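PDB 3MZY: RNA polymerase sigma-H factor from Fusobacterium nucleatum subsp. nucleatum, which probably acts as a sigma-70 family initiation factor, directing RNA polymerase to specific promoter sites on DNA and then being released. Local coordinates for residues D6-A18 with F32-I45. Numbering follows the deposited sequence.
Sequences DLVQEGILGLLKA and FAFLCIRREMISAI
Ala18 meets the ring of Phe32 at its edge: the carbonyl oxygen of Ala18 lies in the ring plane, 3.2 Å from Phe32 CE2. One face of the same ring carries Cys36 SG, a helical turn further on and displaced toward the rim. Phe32 has CG anti to its own N (chi1 -175°), which turns the ring toward the end of 6-18. The other flat group, the Glu40 carboxylate, is approached by the Lys17 ammonium from above its plane, 35° out of it. The salt bridge, Lys17 NZ to Glu40 OE1, measures 2.8 Å; the extended lysine chain crosses the glutamate nearly at a right angle, while Leu13 CD1 touches OE2. Glu40 is a knob in a hole formed by Glu10, Leu13, Gly14 and Lys17, with its CG 3.3 Å from Gly14 CA.

The two helices run in roughly opposite directions, their axes 7.3 Å apart at closest approach and at 140° to each other, within sigma-70 region 2. Gly14, which has no side chain, lets the backbones come this close: Gly14 CA and Ile37 CA are 4.1 Å apart. Ile37 lays CG1 against the Gly11 carbonyl oxygen and runs side by side with Leu15, its CD1 reaching Leu15 CB; Leu121 of helix 112-121 touches both side chains. Ala18 CB packs on Ala33 and on Cys36 CB. Toward the start of 6-18, Glu10 bends at chi2, and its CG rests on Ala44 CB at 3.4 Å. Leu7 CD2 rests against Met41 (a selenomethionine) and Ile45, 3.9 Å from Ile45 CG1.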
# COMPACT_ATOMS: atom_id res chain seq x y z
N ASP A 6 -12.53 7.60 1.32
CA ASP A 6 -12.00 8.39 2.44
C ASP A 6 -10.72 7.79 3.02
O ASP A 6 -9.64 8.41 2.94
CB ASP A 6 -13.05 8.52 3.55
CG ASP A 6 -14.36 7.82 3.21
OD1 ASP A 6 -14.31 6.58 2.98
OD2 ASP A 6 -15.42 8.49 3.17
N LEU A 7 -10.86 6.59 3.58
CA LEU A 7 -9.76 5.85 4.19
C LEU A 7 -8.73 5.37 3.17
O LEU A 7 -7.67 4.87 3.56
CB LEU A 7 -10.30 4.65 4.97
CG LEU A 7 -11.04 4.91 6.29
CD1 LEU A 7 -11.93 3.74 6.65
CD2 LEU A 7 -10.05 5.20 7.41
N VAL A 8 -9.05 5.51 1.89
CA VAL A 8 -8.17 5.06 0.81
C VAL A 8 -6.80 5.76 0.86
O VAL A 8 -5.77 5.11 0.70
CB VAL A 8 -8.84 5.23 -0.58
CG1 VAL A 8 -7.83 5.06 -1.71
CG2 VAL A 8 -9.96 4.22 -0.74
N GLN A 9 -6.80 7.06 1.11
CA GLN A 9 -5.54 7.78 1.29
C GLN A 9 -4.70 7.14 2.40
O GLN A 9 -3.50 6.90 2.23
CB GLN A 9 -5.80 9.25 1.57
CG GLN A 9 -5.36 10.19 0.44
CD GLN A 9 -6.28 10.17 -0.77
OE1 GLN A 9 -6.50 9.13 -1.39
NE2 GLN A 9 -6.81 11.34 -1.11
N GLU A 10 -5.34 6.83 3.51
CA GLU A 10 -4.66 6.27 4.67
C GLU A 10 -4.05 4.90 4.37
O GLU A 10 -2.90 4.64 4.72
CB GLU A 10 -5.62 6.23 5.87
CG GLU A 10 -5.74 7.60 6.58
CD GLU A 10 -6.68 8.61 5.88
OE1 GLU A 10 -7.47 8.22 4.98
OE2 GLU A 10 -6.63 9.80 6.25
N GLY A 11 -4.84 4.05 3.70
CA GLY A 11 -4.40 2.75 3.17
C GLY A 11 -3.11 2.82 2.38
O GLY A 11 -2.13 2.13 2.70
N ILE A 12 -3.10 3.71 1.38
CA ILE A 12 -1.95 3.98 0.57
C ILE A 12 -0.76 4.41 1.41
O ILE A 12 0.35 3.91 1.21
CB ILE A 12 -2.24 5.06 -0.49
CG1 ILE A 12 -3.42 4.64 -1.37
CG2 ILE A 12 -0.99 5.36 -1.31
CD1 ILE A 12 -3.76 5.60 -2.49
N LEU A 13 -0.98 5.34 2.33
CA LEU A 13 0.10 5.81 3.20
C LEU A 13 0.67 4.60 3.95
O LEU A 13 1.89 4.38 3.93
CB LEU A 13 -0.42 6.84 4.21
CG LEU A 13 0.46 7.97 4.77
CD1 LEU A 13 0.12 8.19 6.25
CD2 LEU A 13 1.98 7.74 4.59
N GLY A 14 -0.23 3.84 4.59
CA GLY A 14 0.11 2.59 5.30
C GLY A 14 1.00 1.70 4.45
O GLY A 14 2.01 1.20 4.94
N LEU A 15 0.65 1.53 3.18
CA LEU A 15 1.38 0.67 2.28
C LEU A 15 2.78 1.22 1.97
O LEU A 15 3.76 0.47 1.99
CB LEU A 15 0.60 0.44 0.97
CG LEU A 15 1.32 -0.28 -0.19
CD1 LEU A 15 1.58 -1.75 0.13
CD2 LEU A 15 0.55 -0.17 -1.49
N LEU A 16 2.85 2.52 1.66
CA LEU A 16 4.09 3.22 1.41
C LEU A 16 5.04 3.12 2.60
O LEU A 16 6.26 3.04 2.43
CB LEU A 16 3.80 4.69 1.10
CG LEU A 16 3.92 5.24 -0.33
CD1 LEU A 16 3.72 4.18 -1.40
CD2 LEU A 16 2.95 6.39 -0.50
N LYS A 17 4.46 3.15 3.79
CA LYS A 17 5.19 2.95 5.04
C LYS A 17 5.68 1.51 5.12
O LYS A 17 6.85 1.27 5.41
CB LYS A 17 4.30 3.25 6.25
CG LYS A 17 4.29 4.71 6.67
CD LYS A 17 3.67 4.89 8.05
CE LYS A 17 3.33 6.34 8.31
NZ LYS A 17 2.89 6.52 9.72
N ALA A 18 4.78 0.57 4.84
CA ALA A 18 5.13 -0.84 4.78
C ALA A 18 6.38 -1.06 3.94
O ALA A 18 7.33 -1.70 4.38
CB ALA A 18 3.96 -1.65 4.23
N PHE A 32 3.20 -7.74 6.94
CA PHE A 32 3.69 -6.43 7.39
C PHE A 32 2.84 -5.32 6.77
O PHE A 32 2.47 -4.36 7.44
CB PHE A 32 5.20 -6.24 7.14
CG PHE A 32 5.74 -4.93 7.70
CD1 PHE A 32 5.78 -4.71 9.09
CD2 PHE A 32 6.19 -3.91 6.85
CE1 PHE A 32 6.27 -3.50 9.62
CE2 PHE A 32 6.69 -2.70 7.37
CZ PHE A 32 6.73 -2.50 8.76
N ALA A 33 2.51 -5.49 5.50
CA ALA A 33 1.68 -4.53 4.80
C ALA A 33 0.31 -4.42 5.45
O ALA A 33 -0.20 -3.32 5.69
CB ALA A 33 1.57 -4.89 3.33
N PHE A 34 -0.27 -5.58 5.78
CA PHE A 34 -1.59 -5.69 6.38
C PHE A 34 -1.60 -4.94 7.72
O PHE A 34 -2.50 -4.14 7.99
CB PHE A 34 -1.95 -7.18 6.52
CG PHE A 34 -3.21 -7.47 7.32
CD1 PHE A 34 -4.48 -7.20 6.80
CD2 PHE A 34 -3.12 -8.07 8.58
CE1 PHE A 34 -5.65 -7.50 7.56
CE2 PHE A 34 -4.28 -8.38 9.33
CZ PHE A 34 -5.53 -8.09 8.83
N LEU A 35 -0.58 -5.19 8.53
CA LEU A 35 -0.36 -4.43 9.76
C LEU A 35 -0.31 -2.90 9.58
O LEU A 35 -1.14 -2.18 10.17
CB LEU A 35 0.89 -4.94 10.49
CG LEU A 35 0.73 -5.84 11.72
CD1 LEU A 35 1.24 -5.11 12.96
CD2 LEU A 35 -0.72 -6.39 11.94
N CYS A 36 0.63 -2.41 8.77
CA CYS A 36 0.79 -0.96 8.53
C CYS A 36 -0.46 -0.34 7.98
O CYS A 36 -0.85 0.76 8.40
CB CYS A 36 1.96 -0.65 7.60
SG CYS A 36 3.55 -1.19 8.28
N ILE A 37 -1.11 -1.04 7.06
CA ILE A 37 -2.29 -0.51 6.40
C ILE A 37 -3.46 -0.35 7.37
O ILE A 37 -4.16 0.66 7.34
CB ILE A 37 -2.66 -1.32 5.16
CG1 ILE A 37 -1.66 -1.00 4.04
CG2 ILE A 37 -4.10 -1.03 4.74
CD1 ILE A 37 -1.47 -2.10 2.99
N ARG A 38 -3.65 -1.32 8.26
CA ARG A 38 -4.74 -1.18 9.21
C ARG A 38 -4.40 -0.21 10.34
O ARG A 38 -5.30 0.43 10.88
CB ARG A 38 -5.22 -2.54 9.72
CG ARG A 38 -5.86 -3.39 8.60
CD ARG A 38 -6.52 -4.64 9.15
NE ARG A 38 -7.72 -4.37 9.97
CZ ARG A 38 -8.94 -4.17 9.47
NH1 ARG A 38 -9.96 -3.95 10.29
NH2 ARG A 38 -9.15 -4.19 8.16
N ARG A 39 -3.12 -0.07 10.67
CA ARG A 39 -2.73 0.92 11.69
C ARG A 39 -3.08 2.31 11.18
O ARG A 39 -3.70 3.09 11.90
CB ARG A 39 -1.25 0.82 12.12
N GLU A 40 -2.74 2.60 9.92
CA GLU A 40 -3.09 3.88 9.30
C GLU A 40 -4.58 4.13 9.22
O GLU A 40 -5.03 5.24 9.45
CB GLU A 40 -2.49 4.03 7.90
CG GLU A 40 -1.02 4.34 7.86
CD GLU A 40 -0.62 5.51 8.74
OE1 GLU A 40 0.40 5.37 9.44
OE2 GLU A 40 -1.30 6.56 8.72
N MSE A 41 -5.35 3.12 8.86
CA MSE A 41 -6.81 3.28 8.83
C MSE A 41 -7.37 3.59 10.21
O MSE A 41 -8.20 4.48 10.36
CB MSE A 41 -7.48 2.02 8.30
CG MSE A 41 -7.29 1.78 6.82
SE MSE A 41 -7.63 -0.08 6.37
CE MSE A 41 -9.48 -0.32 7.02
N ILE A 42 -6.92 2.83 11.20
CA ILE A 42 -7.37 3.00 12.58
C ILE A 42 -6.94 4.33 13.21
O ILE A 42 -7.76 5.01 13.86
CB ILE A 42 -6.94 1.81 13.43
CG1 ILE A 42 -7.85 0.63 13.08
CG2 ILE A 42 -7.08 2.13 14.90
CD1 ILE A 42 -7.16 -0.64 13.04
N SER A 43 -5.67 4.71 13.01
CA SER A 43 -5.19 6.06 13.31
C SER A 43 -6.14 7.17 12.84
O SER A 43 -6.41 8.12 13.57
CB SER A 43 -3.82 6.30 12.65
OG SER A 43 -2.76 6.26 13.58
N ALA A 44 -6.64 7.04 11.61
CA ALA A 44 -7.45 8.10 11.01
C ALA A 44 -8.87 8.06 11.54
O ALA A 44 -9.57 9.08 11.55
CB ALA A 44 -7.43 8.01 9.50
N ILE A 45 -9.31 6.88 11.98
CA ILE A 45 -10.60 6.78 12.64
C ILE A 45 -10.49 7.28 14.10
O ILE A 45 -11.36 8.01 14.55
CB ILE A 45 -11.22 5.36 12.54
CG1 ILE A 45 -11.29 4.91 11.07
CG2 ILE A 45 -12.63 5.35 13.16
CD1 ILE A 45 -11.50 3.42 10.86